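Long-range contacts in aminopeptidase (Aneurinibacillus sp. AM-1, PDB 5IB9), which probably removes amino acids from the N-terminal ends of peptides as a zinc-dependent aminopeptidase of the M28 family, built with an added protease-associated domain: residues 51-56 and 250-255; 221-226 and 260-265; 23-28 and 38-43; 289-294 and 354-359; 56-61 and 280-285. All blocks are in the same frame, centred on the assembly; numbering follows the deposited sequence.

Contact 1: 51-56 and 250-255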
# COMPACT_ATOMS: atom_id res chain seq x y z
N TYR A 51 -28.29 3.58 13.17
CA TYR A 51 -28.47 2.46 14.10
C TYR A 51 -27.71 2.72 15.40
O TYR A 51 -27.60 1.85 16.31
CB TYR A 51 -27.90 1.12 13.51
CG TYR A 51 -28.32 0.85 12.10
CD1 TYR A 51 -27.48 0.12 11.22
CD2 TYR A 51 -29.55 1.17 11.63
CE1 TYR A 51 -27.92 -0.13 9.92
CE2 TYR A 51 -29.94 0.97 10.33
CZ TYR A 51 -29.13 0.19 9.49
OH TYR A 51 -29.48 -0.07 8.17
N GLY A 52 -27.03 3.86 15.46
CA GLY A 52 -26.28 4.25 16.62
C GLY A 52 -24.79 4.05 16.61
O GLY A 52 -24.13 4.26 17.59
N TYR A 53 -24.23 3.65 15.47
CA TYR A 53 -22.82 3.44 15.35
C TYR A 53 -21.99 4.74 15.10
O TYR A 53 -22.42 5.64 14.37
CB TYR A 53 -22.53 2.48 14.16
CG TYR A 53 -22.95 1.04 14.45
CD1 TYR A 53 -22.04 0.12 14.92
CD2 TYR A 53 -24.25 0.60 14.15
CE1 TYR A 53 -22.43 -1.17 15.19
CE2 TYR A 53 -24.64 -0.71 14.47
CZ TYR A 53 -23.74 -1.59 15.01
OH TYR A 53 -24.09 -2.91 15.29
N HIS A 54 -20.85 4.74 15.72
CA HIS A 54 -19.76 5.65 15.27
C HIS A 54 -19.11 5.00 14.00
O HIS A 54 -18.82 3.78 13.95
CB HIS A 54 -18.76 5.86 16.42
CG HIS A 54 -17.60 6.72 16.05
ND1 HIS A 54 -16.35 6.19 15.80
CD2 HIS A 54 -17.49 8.06 15.91
CE1 HIS A 54 -15.52 7.18 15.51
NE2 HIS A 54 -16.19 8.32 15.56
N VAL A 55 -18.88 5.85 13.04
CA VAL A 55 -18.46 5.28 11.70
C VAL A 55 -17.16 5.96 11.32
O VAL A 55 -16.96 7.15 11.61
CB VAL A 55 -19.58 5.63 10.70
CG1 VAL A 55 -19.16 5.17 9.29
CG2 VAL A 55 -20.83 4.88 11.08
N GLU A 56 -16.23 5.21 10.76
CA GLU A 56 -15.06 5.82 10.16
C GLU A 56 -15.07 5.53 8.65
O GLU A 56 -15.57 4.49 8.20
CB GLU A 56 -13.82 5.09 10.69
CG GLU A 56 -13.75 5.47 12.25
CD GLU A 56 -13.35 6.99 12.59
OE1 GLU A 56 -13.47 7.37 13.78
OE2 GLU A 56 -12.99 7.84 11.70
N GLU A 250 -28.03 -4.60 7.70
CA GLU A 250 -29.13 -5.13 8.48
C GLU A 250 -28.60 -5.86 9.72
O GLU A 250 -29.18 -5.79 10.83
CB GLU A 250 -30.06 -5.94 7.61
CG GLU A 250 -31.29 -6.51 8.43
CD GLU A 250 -32.22 -5.51 9.11
OE1 GLU A 250 -32.17 -4.27 8.94
OE2 GLU A 250 -33.03 -6.05 9.92
N LEU A 251 -27.52 -6.64 9.59
CA LEU A 251 -27.00 -7.31 10.74
C LEU A 251 -26.43 -6.28 11.72
O LEU A 251 -26.50 -6.48 12.97
CB LEU A 251 -25.90 -8.38 10.41
CG LEU A 251 -26.58 -9.55 9.65
CD1 LEU A 251 -25.47 -10.49 9.26
CD2 LEU A 251 -27.62 -10.28 10.48
N ALA A 252 -25.83 -5.17 11.20
CA ALA A 252 -25.39 -4.15 12.20
C ALA A 252 -26.63 -3.58 12.95
O ALA A 252 -26.50 -3.38 14.11
CB ALA A 252 -24.72 -3.00 11.47
N ARG A 253 -27.78 -3.38 12.30
CA ARG A 253 -28.95 -2.87 13.00
C ARG A 253 -29.40 -3.90 13.97
O ARG A 253 -29.67 -3.60 15.17
CB ARG A 253 -30.00 -2.64 11.98
CG ARG A 253 -31.25 -1.92 12.62
CD ARG A 253 -32.42 -1.82 11.63
NE ARG A 253 -33.01 -3.14 11.52
CZ ARG A 253 -33.77 -3.73 12.43
NH1 ARG A 253 -34.15 -3.02 13.51
NH2 ARG A 253 -34.16 -5.02 12.24
N VAL A 254 -29.46 -5.16 13.55
CA VAL A 254 -29.88 -6.23 14.51
C VAL A 254 -28.99 -6.28 15.73
O VAL A 254 -29.50 -6.35 16.87
CB VAL A 254 -29.90 -7.61 13.79
CG1 VAL A 254 -30.04 -8.78 14.83
CG2 VAL A 254 -31.10 -7.63 12.84
N MET A 255 -27.65 -6.26 15.55
CA MET A 255 -26.77 -6.44 16.67
C MET A 255 -26.83 -5.19 17.54
O MET A 255 -26.53 -5.30 18.77
CB MET A 255 -25.31 -6.65 16.22
CG MET A 255 -25.24 -7.93 15.42
SD MET A 255 -25.49 -9.36 16.53
CE MET A 255 -25.07 -10.62 15.30
O HOH W 1 -30.90 -2.40 7.31
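Tyr51 lays one face of its ring on the aliphatic part of Arg253: CB of Arg253 stands 3.6 Å from the ring centroid of Tyr51 and only 2° off the ring normal, a centred CH-pi contact. The phenol end is tied in through a water that bonds Tyr51 OH at 2.9 Å and donates to Glu250 OE1 at 2.8 Å. That carboxylate is also gripped side-on by Arg253, NE to OE1 and NH2 to OE2 (2.8 Å). Without the ring, as with an alanine here, the Arg253 methylenes would probably lose their cover and the water its phenol partner. Gly52, at positive phi (100°), closes helix 35-50 with a Schellman motif and turns the chain toward strand 55-66, so the contact sets this connection against helix 238-256 of the zinc-peptidase fold. Tyr53 follows, its hydroxyl donating to Ala252 O at 2.7 Å, the acceptor lying near the ring plane, while Tyr53 CE2 packs on Ala252 CB at 3.8 Å.

Contact 2: 221-226 and 260-265; sequences DIIIIG and TDTELR
Ile222, Ile223 and Ile224 pair in parallel with Glu263, Leu264 and Arg265, the neighbouring strands of a beta-alpha-beta unit whose crossover is helix 238-256, within the M28 catalytic domain. The short strand axes run 4.8 Å apart at 21°. The tight part is the backbone: Ile223 N to Glu263 O (2.9 Å), Arg265 N to Ile223 O and Ile225 N to Arg265 O are close to straight, at 165-166° on the hydrogen. On the face of Ile223 and Leu264 the packing is of hydrocarbon on hydrocarbon, with Leu264 CD2 against Ile223 CB at 3.8 Å and helix 382-400 lying over both.

The face of Ile222, Ile224, Glu263 and Arg265 mixes charge with hydrocarbon. Arg265, extended from CG to NE, passes over Ile222, whose CD1 lies above one face of the guanidinium, 3.8 Å from NH2. NE and NH2 of Arg265 both grip Glu263 OE2, which lies in the guanidinium plane; NH2 also reaches Glu290 and NH1 Tyr282, so this buried charge is probably well compensated.

The start of the strands is looser and more open, with Asp221 partly exposed. The bond from Glu263 N to Asp221 O is longer and more bent (3.0 Å, 150°), Thr262 CG2 rests against Asp221 CB, and the polar ends meet through a water 2.8 Å from both Asp221 OD2 and Thr262 OG1.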
# COMPACT_ATOMS: atom_id res chain seq x y z
N ASP A 221 -12.07 -10.70 21.81
CA ASP A 221 -12.17 -11.19 20.42
C ASP A 221 -12.83 -10.13 19.52
O ASP A 221 -13.57 -9.24 19.96
CB ASP A 221 -13.09 -12.41 20.34
CG ASP A 221 -12.59 -13.62 21.13
OD1 ASP A 221 -11.36 -13.68 21.49
OD2 ASP A 221 -13.39 -14.60 21.27
N ILE A 222 -12.47 -10.18 18.23
CA ILE A 222 -13.08 -9.35 17.19
C ILE A 222 -13.63 -10.25 16.05
O ILE A 222 -12.98 -11.22 15.68
CB ILE A 222 -12.00 -8.43 16.52
CG1 ILE A 222 -11.36 -7.52 17.61
CG2 ILE A 222 -12.63 -7.49 15.50
CD1 ILE A 222 -10.00 -6.89 17.03
N ILE A 223 -14.81 -9.90 15.54
CA ILE A 223 -15.35 -10.52 14.31
C ILE A 223 -15.59 -9.35 13.33
O ILE A 223 -16.11 -8.33 13.67
CB ILE A 223 -16.67 -11.23 14.57
CG1 ILE A 223 -16.30 -12.45 15.34
CG2 ILE A 223 -17.18 -11.68 13.21
CD1 ILE A 223 -17.53 -13.28 15.84
N ILE A 224 -15.16 -9.59 12.06
CA ILE A 224 -15.42 -8.66 10.88
C ILE A 224 -16.49 -9.26 10.02
O ILE A 224 -16.49 -10.49 9.75
CB ILE A 224 -14.15 -8.46 10.11
CG1 ILE A 224 -13.06 -7.82 11.02
CG2 ILE A 224 -14.39 -7.57 8.96
CD1 ILE A 224 -11.67 -7.70 10.34
N ILE A 225 -17.50 -8.41 9.72
CA ILE A 225 -18.56 -8.80 8.69
C ILE A 225 -18.37 -7.81 7.60
O ILE A 225 -18.53 -6.59 7.84
CB ILE A 225 -19.94 -8.71 9.34
CG1 ILE A 225 -20.10 -9.58 10.63
CG2 ILE A 225 -21.02 -9.12 8.33
CD1 ILE A 225 -19.70 -8.80 11.93
N GLY A 226 -18.10 -8.31 6.42
CA GLY A 226 -17.76 -7.42 5.27
C GLY A 226 -18.64 -7.68 4.03
O GLY A 226 -19.25 -8.75 3.86
N THR A 260 -23.37 -7.77 23.59
CA THR A 260 -22.33 -8.58 22.98
C THR A 260 -21.07 -8.59 23.80
O THR A 260 -20.72 -7.57 24.44
CB THR A 260 -21.99 -8.06 21.53
OG1 THR A 260 -21.65 -6.65 21.63
CG2 THR A 260 -23.21 -8.31 20.56
N ASP A 261 -20.31 -9.68 23.74
CA ASP A 261 -19.06 -9.77 24.45
C ASP A 261 -17.85 -9.74 23.54
O ASP A 261 -16.74 -9.97 23.96
CB ASP A 261 -19.02 -11.02 25.41
CG ASP A 261 -19.00 -12.37 24.67
OD1 ASP A 261 -18.94 -12.40 23.38
OD2 ASP A 261 -19.06 -13.42 25.37
N THR A 262 -18.17 -9.52 22.28
CA THR A 262 -17.15 -9.61 21.21
C THR A 262 -17.33 -8.36 20.34
O THR A 262 -18.45 -8.00 19.94
CB THR A 262 -17.47 -10.84 20.36
OG1 THR A 262 -17.37 -12.02 21.20
CG2 THR A 262 -16.51 -11.04 19.17
N GLU A 263 -16.18 -7.72 20.00
CA GLU A 263 -16.18 -6.51 19.20
C GLU A 263 -16.59 -6.92 17.77
O GLU A 263 -16.04 -7.90 17.25
CB GLU A 263 -14.76 -5.96 19.17
CG GLU A 263 -14.70 -4.74 18.22
CD GLU A 263 -13.36 -4.01 18.44
OE1 GLU A 263 -12.78 -3.94 19.59
OE2 GLU A 263 -12.88 -3.39 17.47
N LEU A 264 -17.54 -6.17 17.20
CA LEU A 264 -17.98 -6.50 15.82
C LEU A 264 -17.65 -5.31 14.96
O LEU A 264 -17.95 -4.16 15.32
CB LEU A 264 -19.52 -6.76 15.87
CG LEU A 264 -19.96 -7.92 16.71
CD1 LEU A 264 -21.48 -8.09 16.64
CD2 LEU A 264 -19.36 -9.16 16.28
N ARG A 265 -17.02 -5.57 13.82
CA ARG A 265 -16.73 -4.51 12.86
C ARG A 265 -17.49 -4.83 11.62
O ARG A 265 -17.18 -5.87 10.96
CB ARG A 265 -15.21 -4.44 12.56
CG ARG A 265 -14.36 -4.19 13.87
CD ARG A 265 -12.92 -4.06 13.55
NE ARG A 265 -12.23 -3.78 14.81
CZ ARG A 265 -10.93 -3.52 14.83
NH1 ARG A 265 -10.15 -3.43 13.72
NH2 ARG A 265 -10.43 -3.28 15.99
O HOH W 2 -16.21 -14.58 20.92

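Contact 3: 23-28 and 38-43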
# COMPACT_ATOMS: atom_id res chain seq x y z
N GLN A 23 -32.45 -1.31 -3.46
CA GLN A 23 -33.19 -0.42 -4.37
C GLN A 23 -32.44 0.92 -4.43
O GLN A 23 -32.21 1.41 -5.55
CB GLN A 23 -34.55 -0.17 -3.77
CG GLN A 23 -35.46 0.66 -4.71
CD GLN A 23 -36.89 0.69 -4.15
OE1 GLN A 23 -37.12 0.83 -2.93
NE2 GLN A 23 -37.85 0.51 -5.02
N PHE A 24 -32.03 1.42 -3.26
CA PHE A 24 -31.29 2.73 -3.26
C PHE A 24 -29.99 2.58 -4.07
O PHE A 24 -29.64 3.42 -4.93
CB PHE A 24 -31.04 3.28 -1.82
CG PHE A 24 -30.26 4.55 -1.85
CD1 PHE A 24 -30.92 5.77 -2.12
CD2 PHE A 24 -28.83 4.50 -1.82
CE1 PHE A 24 -30.12 6.95 -2.34
CE2 PHE A 24 -27.99 5.65 -2.06
CZ PHE A 24 -28.74 6.90 -2.27
N LEU A 25 -29.15 1.56 -3.73
CA LEU A 25 -27.81 1.47 -4.24
C LEU A 25 -27.72 1.17 -5.74
O LEU A 25 -26.80 1.55 -6.43
CB LEU A 25 -26.95 0.42 -3.41
CG LEU A 25 -26.70 0.91 -1.98
CD1 LEU A 25 -26.09 -0.32 -1.35
CD2 LEU A 25 -25.75 2.08 -1.95
N SER A 26 -28.73 0.41 -6.21
CA SER A 26 -28.64 -0.11 -7.57
C SER A 26 -29.41 0.77 -8.58
O SER A 26 -29.73 0.29 -9.69
CB SER A 26 -29.18 -1.58 -7.63
OG SER A 26 -30.54 -1.70 -7.26
N GLN A 27 -29.63 2.04 -8.24
CA GLN A 27 -30.17 2.97 -9.27
C GLN A 27 -29.20 3.23 -10.41
O GLN A 27 -29.60 3.72 -11.53
CB GLN A 27 -30.58 4.30 -8.63
CG GLN A 27 -31.67 4.17 -7.60
CD GLN A 27 -31.94 5.47 -6.88
OE1 GLN A 27 -32.83 6.28 -7.33
NE2 GLN A 27 -31.26 5.69 -5.76
N ALA A 28 -27.90 2.97 -10.20
CA ALA A 28 -26.93 3.14 -11.21
C ALA A 28 -25.69 2.30 -10.79
O ALA A 28 -25.50 2.06 -9.58
CB ALA A 28 -26.53 4.69 -11.35
N LEU A 38 -19.02 7.25 -4.32
CA LEU A 38 -19.03 8.19 -3.20
C LEU A 38 -20.42 8.36 -2.60
O LEU A 38 -20.61 8.37 -1.35
CB LEU A 38 -18.48 9.54 -3.64
CG LEU A 38 -18.28 10.53 -2.50
CD1 LEU A 38 -17.26 10.08 -1.55
CD2 LEU A 38 -17.91 11.92 -3.11
N LYS A 39 -21.47 8.42 -3.45
CA LYS A 39 -22.78 8.46 -2.94
C LYS A 39 -23.16 7.24 -2.07
O LYS A 39 -23.87 7.32 -1.05
CB LYS A 39 -23.72 8.58 -4.17
CG LYS A 39 -25.16 8.38 -3.79
CD LYS A 39 -26.15 8.14 -5.06
CE LYS A 39 -25.93 9.27 -5.98
NZ LYS A 39 -26.60 8.96 -7.32
N ALA A 40 -22.69 6.08 -2.51
CA ALA A 40 -22.95 4.85 -1.75
C ALA A 40 -22.27 4.91 -0.34
O ALA A 40 -22.83 4.50 0.67
CB ALA A 40 -22.47 3.59 -2.53
N VAL A 41 -21.00 5.34 -0.40
CA VAL A 41 -20.23 5.51 0.87
C VAL A 41 -21.01 6.41 1.83
O VAL A 41 -21.18 6.06 3.01
CB VAL A 41 -18.84 6.07 0.54
CG1 VAL A 41 -18.23 6.70 1.80
CG2 VAL A 41 -18.03 5.00 -0.08
N ARG A 42 -21.54 7.56 1.32
CA ARG A 42 -22.28 8.42 2.20
C ARG A 42 -23.52 7.77 2.71
O ARG A 42 -23.95 7.97 3.87
CB ARG A 42 -22.62 9.70 1.44
CG ARG A 42 -21.42 10.60 1.26
CD ARG A 42 -21.43 11.56 2.43
NE ARG A 42 -20.47 11.01 3.36
CZ ARG A 42 -19.16 11.16 3.23
NH1 ARG A 42 -18.71 11.82 2.18
NH2 ARG A 42 -18.33 10.66 4.18
N TYR A 43 -24.24 7.04 1.84
CA TYR A 43 -25.47 6.39 2.22
C TYR A 43 -25.23 5.37 3.30
O TYR A 43 -25.99 5.27 4.31
CB TYR A 43 -26.10 5.78 0.96
CG TYR A 43 -27.39 5.02 1.26
CD1 TYR A 43 -28.64 5.65 1.31
CD2 TYR A 43 -27.35 3.61 1.53
CE1 TYR A 43 -29.85 4.91 1.58
CE2 TYR A 43 -28.50 2.87 1.81
CZ TYR A 43 -29.76 3.53 1.74
OH TYR A 43 -30.91 2.80 1.98
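Phe24 and Tyr43 form an offset aromatic stack that joins helix 15-25 to helix 35-50, two N-terminal helices linked by a short connection in a helical hairpin. The aromatic geometry is well defined: the centroids are 4.0 Å apart and the planes 7° from parallel. Tyr43 CD1 lies over the rim of the Phe24 ring, whereas Phe24 CD2 sits above the middle of the Tyr43 ring. The two side chains slide past each other in opposite directions, which carries Phe24 CB to 3.8 Å from Tyr43 OH. Each ring swings out with its CG trans to the backbone N (chi1 178° in both), and each CB points to the partner helix.

Aliphatic packing completes the contact. Leu25 CD2 reaches Ala40 CB at 3.7 Å and also approaches Tyr43 CD2, and Leu25 also touches Ala242 and Val245 of helix 238-256, so the buried side of the pair faces that helix. Lys39 contributes its methylenes, CD lying 4.0 Å from Phe24 CZ, while its ammonium is held by Glu36.

No hydrogen bond crosses between the segments; past the helix end, Gln27 folds back and its NE2 donates to Phe24 O at 2.9 Å and 165°, in the carbonyl plane on a lone pair.

Contact 4: 289-294 and 354-359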
# COMPACT_ATOMS: atom_id res chain seq x y z
N ASP A 289 -1.81 -6.95 17.32
CA ASP A 289 -2.78 -7.36 18.34
C ASP A 289 -4.16 -7.54 17.69
O ASP A 289 -4.83 -8.54 17.97
CB ASP A 289 -2.77 -6.41 19.52
CG ASP A 289 -3.66 -6.88 20.66
OD1 ASP A 289 -3.35 -7.96 21.12
OD2 ASP A 289 -4.63 -6.14 21.02
N GLU A 290 -4.65 -6.58 16.90
CA GLU A 290 -5.96 -6.75 16.20
C GLU A 290 -5.97 -7.97 15.38
O GLU A 290 -6.99 -8.70 15.44
CB GLU A 290 -6.23 -5.51 15.35
CG GLU A 290 -6.54 -4.27 16.24
CD GLU A 290 -6.70 -3.08 15.34
OE1 GLU A 290 -5.81 -2.69 14.55
OE2 GLU A 290 -7.77 -2.44 15.32
N ILE A 291 -4.90 -8.28 14.62
CA ILE A 291 -4.93 -9.46 13.81
C ILE A 291 -5.06 -10.73 14.69
O ILE A 291 -5.89 -11.66 14.38
CB ILE A 291 -3.65 -9.54 12.99
CG1 ILE A 291 -3.69 -8.40 11.94
CG2 ILE A 291 -3.49 -10.92 12.22
CD1 ILE A 291 -2.35 -8.13 11.25
N LYS A 292 -4.24 -10.82 15.75
CA LYS A 292 -4.30 -12.03 16.64
C LYS A 292 -5.68 -12.18 17.30
O LYS A 292 -6.08 -13.36 17.57
CB LYS A 292 -3.21 -11.91 17.73
CG LYS A 292 -1.83 -12.03 17.12
CD LYS A 292 -0.68 -12.01 18.15
CE LYS A 292 0.67 -12.06 17.40
NZ LYS A 292 1.45 -10.88 17.87
N ARG A 293 -6.39 -11.09 17.52
CA ARG A 293 -7.66 -11.18 18.27
C ARG A 293 -8.83 -11.37 17.31
O ARG A 293 -9.97 -11.54 17.81
CB ARG A 293 -7.90 -9.86 19.06
CG ARG A 293 -6.91 -9.80 20.14
CD ARG A 293 -7.12 -8.69 20.97
NE ARG A 293 -7.10 -7.36 20.41
CZ ARG A 293 -8.13 -6.49 20.35
NH1 ARG A 293 -9.33 -6.84 20.71
NH2 ARG A 293 -7.92 -5.21 19.97
N THR A 294 -8.63 -11.30 15.98
CA THR A 294 -9.79 -11.43 15.07
C THR A 294 -10.04 -12.91 14.81
O THR A 294 -9.27 -13.65 14.16
CB THR A 294 -9.42 -10.70 13.76
OG1 THR A 294 -9.31 -9.31 14.00
CG2 THR A 294 -10.71 -10.83 12.82
N LEU A 354 -3.69 -12.59 6.09
CA LEU A 354 -3.12 -12.31 7.42
C LEU A 354 -3.18 -13.46 8.40
O LEU A 354 -2.80 -13.25 9.55
CB LEU A 354 -3.85 -11.09 7.98
CG LEU A 354 -3.63 -9.76 7.25
CD1 LEU A 354 -4.34 -8.72 8.12
CD2 LEU A 354 -2.13 -9.42 7.18
N GLY A 355 -3.68 -14.64 7.97
CA GLY A 355 -3.87 -15.70 8.97
C GLY A 355 -5.22 -15.69 9.66
O GLY A 355 -5.43 -16.51 10.54
N ILE A 356 -6.14 -14.78 9.28
CA ILE A 356 -7.39 -14.70 10.02
C ILE A 356 -8.37 -15.69 9.36
O ILE A 356 -8.45 -15.74 8.15
CB ILE A 356 -7.92 -13.30 9.83
CG1 ILE A 356 -7.03 -12.29 10.54
CG2 ILE A 356 -9.39 -13.19 10.42
CD1 ILE A 356 -7.34 -10.77 10.29
N PRO A 357 -9.06 -16.49 10.19
CA PRO A 357 -10.08 -17.41 9.59
C PRO A 357 -11.13 -16.62 8.77
O PRO A 357 -11.66 -15.65 9.32
CB PRO A 357 -10.73 -18.12 10.83
CG PRO A 357 -9.72 -17.94 12.01
CD PRO A 357 -9.07 -16.53 11.66
N ALA A 358 -11.46 -16.95 7.54
CA ALA A 358 -12.29 -16.06 6.74
C ALA A 358 -13.05 -16.95 5.81
O ALA A 358 -12.50 -18.03 5.36
CB ALA A 358 -11.39 -15.05 5.92
N ALA A 359 -14.27 -16.58 5.43
CA ALA A 359 -15.00 -17.32 4.41
C ALA A 359 -15.94 -16.37 3.72
O ALA A 359 -16.51 -15.43 4.39
CB ALA A 359 -15.85 -18.44 5.11
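Ile291 and Leu354 cross at about a right angle, meeting through their delta methyls, with CD1 of Ile291 3.8 Å from CD1 of Leu354. The other branch of Ile291, CG2, stands trans to the backbone N and turns to the loop instead: it touches Leu354 O at 3.6 Å and approaches Ile356 CG1, again nearly perpendicular. Ile356 therefore lies between two partners, CG1 directed at Ile291 and CG2 pressed on Thr294 CG2 at 3.6 Å, where the side chains meet at a slant. Pro357 CD lies 3.8 Å from Thr294 O.

The contact packs helix 288-293, at the start of strand 294-300, on the turn that leads from helix 348-352 into strand 358-364, the parallel neighbour of that strand in the M28 domain. Ile291 also meets Pro59 of the second subunit. Gly355, with phi 88°, makes the Schellman turn that brings Ile356 round. Cutting Ile356 back to an alanine is likely to open a gap between Ile291 and Thr294 and leave the Thr294 methyl with much less to pack on.

Thr294 OG1 bonds back to Glu290 O at 2.8 Å, from above the carbonyl plane, which turns the methyl rather than the hydroxyl to Ile356. With no hydrogen bond joining the segments, their cohesion rests on side-chain packing.

Contact 5: 56-61 and 280-285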
# COMPACT_ATOMS: atom_id res chain seq x y z
N GLU A 56 -16.23 5.21 10.76
CA GLU A 56 -15.06 5.82 10.16
C GLU A 56 -15.07 5.53 8.65
O GLU A 56 -15.57 4.49 8.20
CB GLU A 56 -13.82 5.09 10.69
CG GLU A 56 -13.75 5.47 12.25
CD GLU A 56 -13.35 6.99 12.59
OE1 GLU A 56 -13.47 7.37 13.78
OE2 GLU A 56 -12.99 7.84 11.70
N VAL A 57 -14.48 6.45 7.89
CA VAL A 57 -14.43 6.30 6.40
C VAL A 57 -12.94 6.31 6.09
O VAL A 57 -12.25 7.32 6.27
CB VAL A 57 -15.19 7.37 5.73
CG1 VAL A 57 -15.04 7.22 4.20
CG2 VAL A 57 -16.71 7.21 5.99
N GLN A 58 -12.42 5.21 5.61
CA GLN A 58 -10.98 5.11 5.27
C GLN A 58 -10.77 5.39 3.77
O GLN A 58 -11.25 4.62 2.97
CB GLN A 58 -10.44 3.74 5.67
CG GLN A 58 -8.89 3.59 5.32
CD GLN A 58 -8.44 2.19 5.36
OE1 GLN A 58 -9.22 1.20 5.33
NE2 GLN A 58 -7.16 2.00 5.48
N PRO A 59 -10.05 6.47 3.39
CA PRO A 59 -9.84 6.77 1.95
C PRO A 59 -8.67 6.00 1.49
O PRO A 59 -7.75 5.68 2.30
CB PRO A 59 -9.53 8.29 1.94
CG PRO A 59 -8.76 8.50 3.30
CD PRO A 59 -9.39 7.47 4.29
N PHE A 60 -8.57 5.77 0.17
CA PHE A 60 -7.33 5.21 -0.36
C PHE A 60 -7.27 5.57 -1.85
O PHE A 60 -8.26 5.69 -2.49
CB PHE A 60 -7.16 3.67 -0.16
CG PHE A 60 -8.26 2.86 -0.72
CD1 PHE A 60 -8.29 2.40 -2.08
CD2 PHE A 60 -9.39 2.63 0.04
CE1 PHE A 60 -9.43 1.70 -2.54
CE2 PHE A 60 -10.47 1.92 -0.45
CZ PHE A 60 -10.52 1.41 -1.71
N GLN A 61 -6.06 5.80 -2.36
CA GLN A 61 -5.95 6.05 -3.80
C GLN A 61 -5.57 4.77 -4.51
O GLN A 61 -4.92 3.87 -3.94
CB GLN A 61 -4.89 7.13 -4.09
CG GLN A 61 -5.35 8.51 -3.62
CD GLN A 61 -4.28 9.63 -3.80
OE1 GLN A 61 -3.17 9.37 -4.28
NE2 GLN A 61 -4.60 10.87 -3.37
N LYS A 280 -7.66 -4.90 0.96
CA LYS A 280 -6.18 -4.93 1.18
C LYS A 280 -5.79 -3.68 1.98
O LYS A 280 -4.94 -3.82 2.90
CB LYS A 280 -5.48 -4.84 -0.19
CG LYS A 280 -5.46 -6.23 -0.86
CD LYS A 280 -4.87 -6.08 -2.31
CE LYS A 280 -4.93 -7.46 -3.01
NZ LYS A 280 -4.47 -7.34 -4.47
N LYS A 281 -6.35 -2.51 1.67
CA LYS A 281 -6.00 -1.29 2.43
C LYS A 281 -6.55 -1.41 3.81
O LYS A 281 -5.89 -0.92 4.72
CB LYS A 281 -6.51 -0.02 1.73
CG LYS A 281 -5.88 0.22 0.36
CD LYS A 281 -4.46 0.81 0.45
CE LYS A 281 -4.02 1.04 -1.04
NZ LYS A 281 -2.56 1.38 -1.07
N TYR A 282 -7.70 -2.01 4.04
CA TYR A 282 -8.18 -2.10 5.43
C TYR A 282 -7.33 -3.12 6.25
O TYR A 282 -6.92 -2.84 7.36
CB TYR A 282 -9.66 -2.47 5.48
CG TYR A 282 -10.12 -2.55 6.93
CD1 TYR A 282 -10.39 -1.35 7.65
CD2 TYR A 282 -10.22 -3.76 7.58
CE1 TYR A 282 -10.66 -1.41 8.98
CE2 TYR A 282 -10.47 -3.86 8.91
CZ TYR A 282 -10.72 -2.65 9.56
OH TYR A 282 -11.00 -2.69 10.96
N ALA A 283 -7.08 -4.30 5.71
CA ALA A 283 -6.19 -5.30 6.34
C ALA A 283 -4.85 -4.67 6.66
O ALA A 283 -4.35 -4.95 7.75
CB ALA A 283 -6.04 -6.46 5.33
N ALA A 284 -4.34 -3.81 5.78
CA ALA A 284 -3.00 -3.19 6.10
C ALA A 284 -3.10 -2.20 7.22
O ALA A 284 -2.00 -1.80 7.77
CB ALA A 284 -2.48 -2.49 4.88
N SER A 285 -4.27 -1.78 7.64
CA SER A 285 -4.37 -0.85 8.81
C SER A 285 -4.34 -1.55 10.17
O SER A 285 -4.32 -0.83 11.21
CB SER A 285 -5.67 -0.01 8.70
OG SER A 285 -6.81 -0.78 9.10
O HOH W 3 -3.20 1.76 -4.14
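Gln58 holds CG trans to its backbone N (chi1 180°) and stays extended beyond it, so its amide reaches the helix, where NE2 meets Lys281 O and OE1 lies beside Tyr282. Phe60 instead puts CG between the backbone N and the carbonyl carbon (chi1 56°), and the Lys281 chain passes it at a slant, CG of Lys281 lying 3.7 Å from Phe60 CG.

The bond from Gln58 NE2 to Lys281 O is long, 3.3 Å, and the donor stands well above the carbonyl plane, so it is probably a modest tie. Gln58 OE1 sits at the edge of the Tyr282 ring, 3.6 Å from CD1, with amide and ring planes nearly perpendicular; its hydrogen bond comes from Asn205.

Strand 55-66, paired with strand 187-210, here packs on helix 277-283, next to the subunit interface: Gln58 NE2 also donates to Ala284 O of the second subunit, and Glu56 OE2 bonds Ser287 of that subunit. Tyr282 O accepts from both Ser285 N and Ser285 OG, the latter at 2.7 Å. Beyond Phe60, a water donates to Gln61 O at 2.7 Å and accepts a weak bond from Lys281 NZ.

In the fold
Contact 2 has the highest share of buried residues and the largest interface, and relies on regular backbone bonding; contact 1, also buried, joins a loop to a helix through rings and a phenol bond. Contacts 3, 4 and 5 are partly buried: stacking and aliphatic packing in contact 3, mainly apolar packing, with no hydrogen bond across, in contact 4, and amide and methylene contacts in contact 5. Helix 238-256 carries half of contact 1 and links the strands of contact 2; Met255 of contact 1 touches Leu264 of contact 2. Strand 55-66 serves contacts 1 and 5. Arg265 of contact 2 ties to Glu290 of contact 4 and Tyr282 of contact 5, and contacts 4 and 5 border the second subunit.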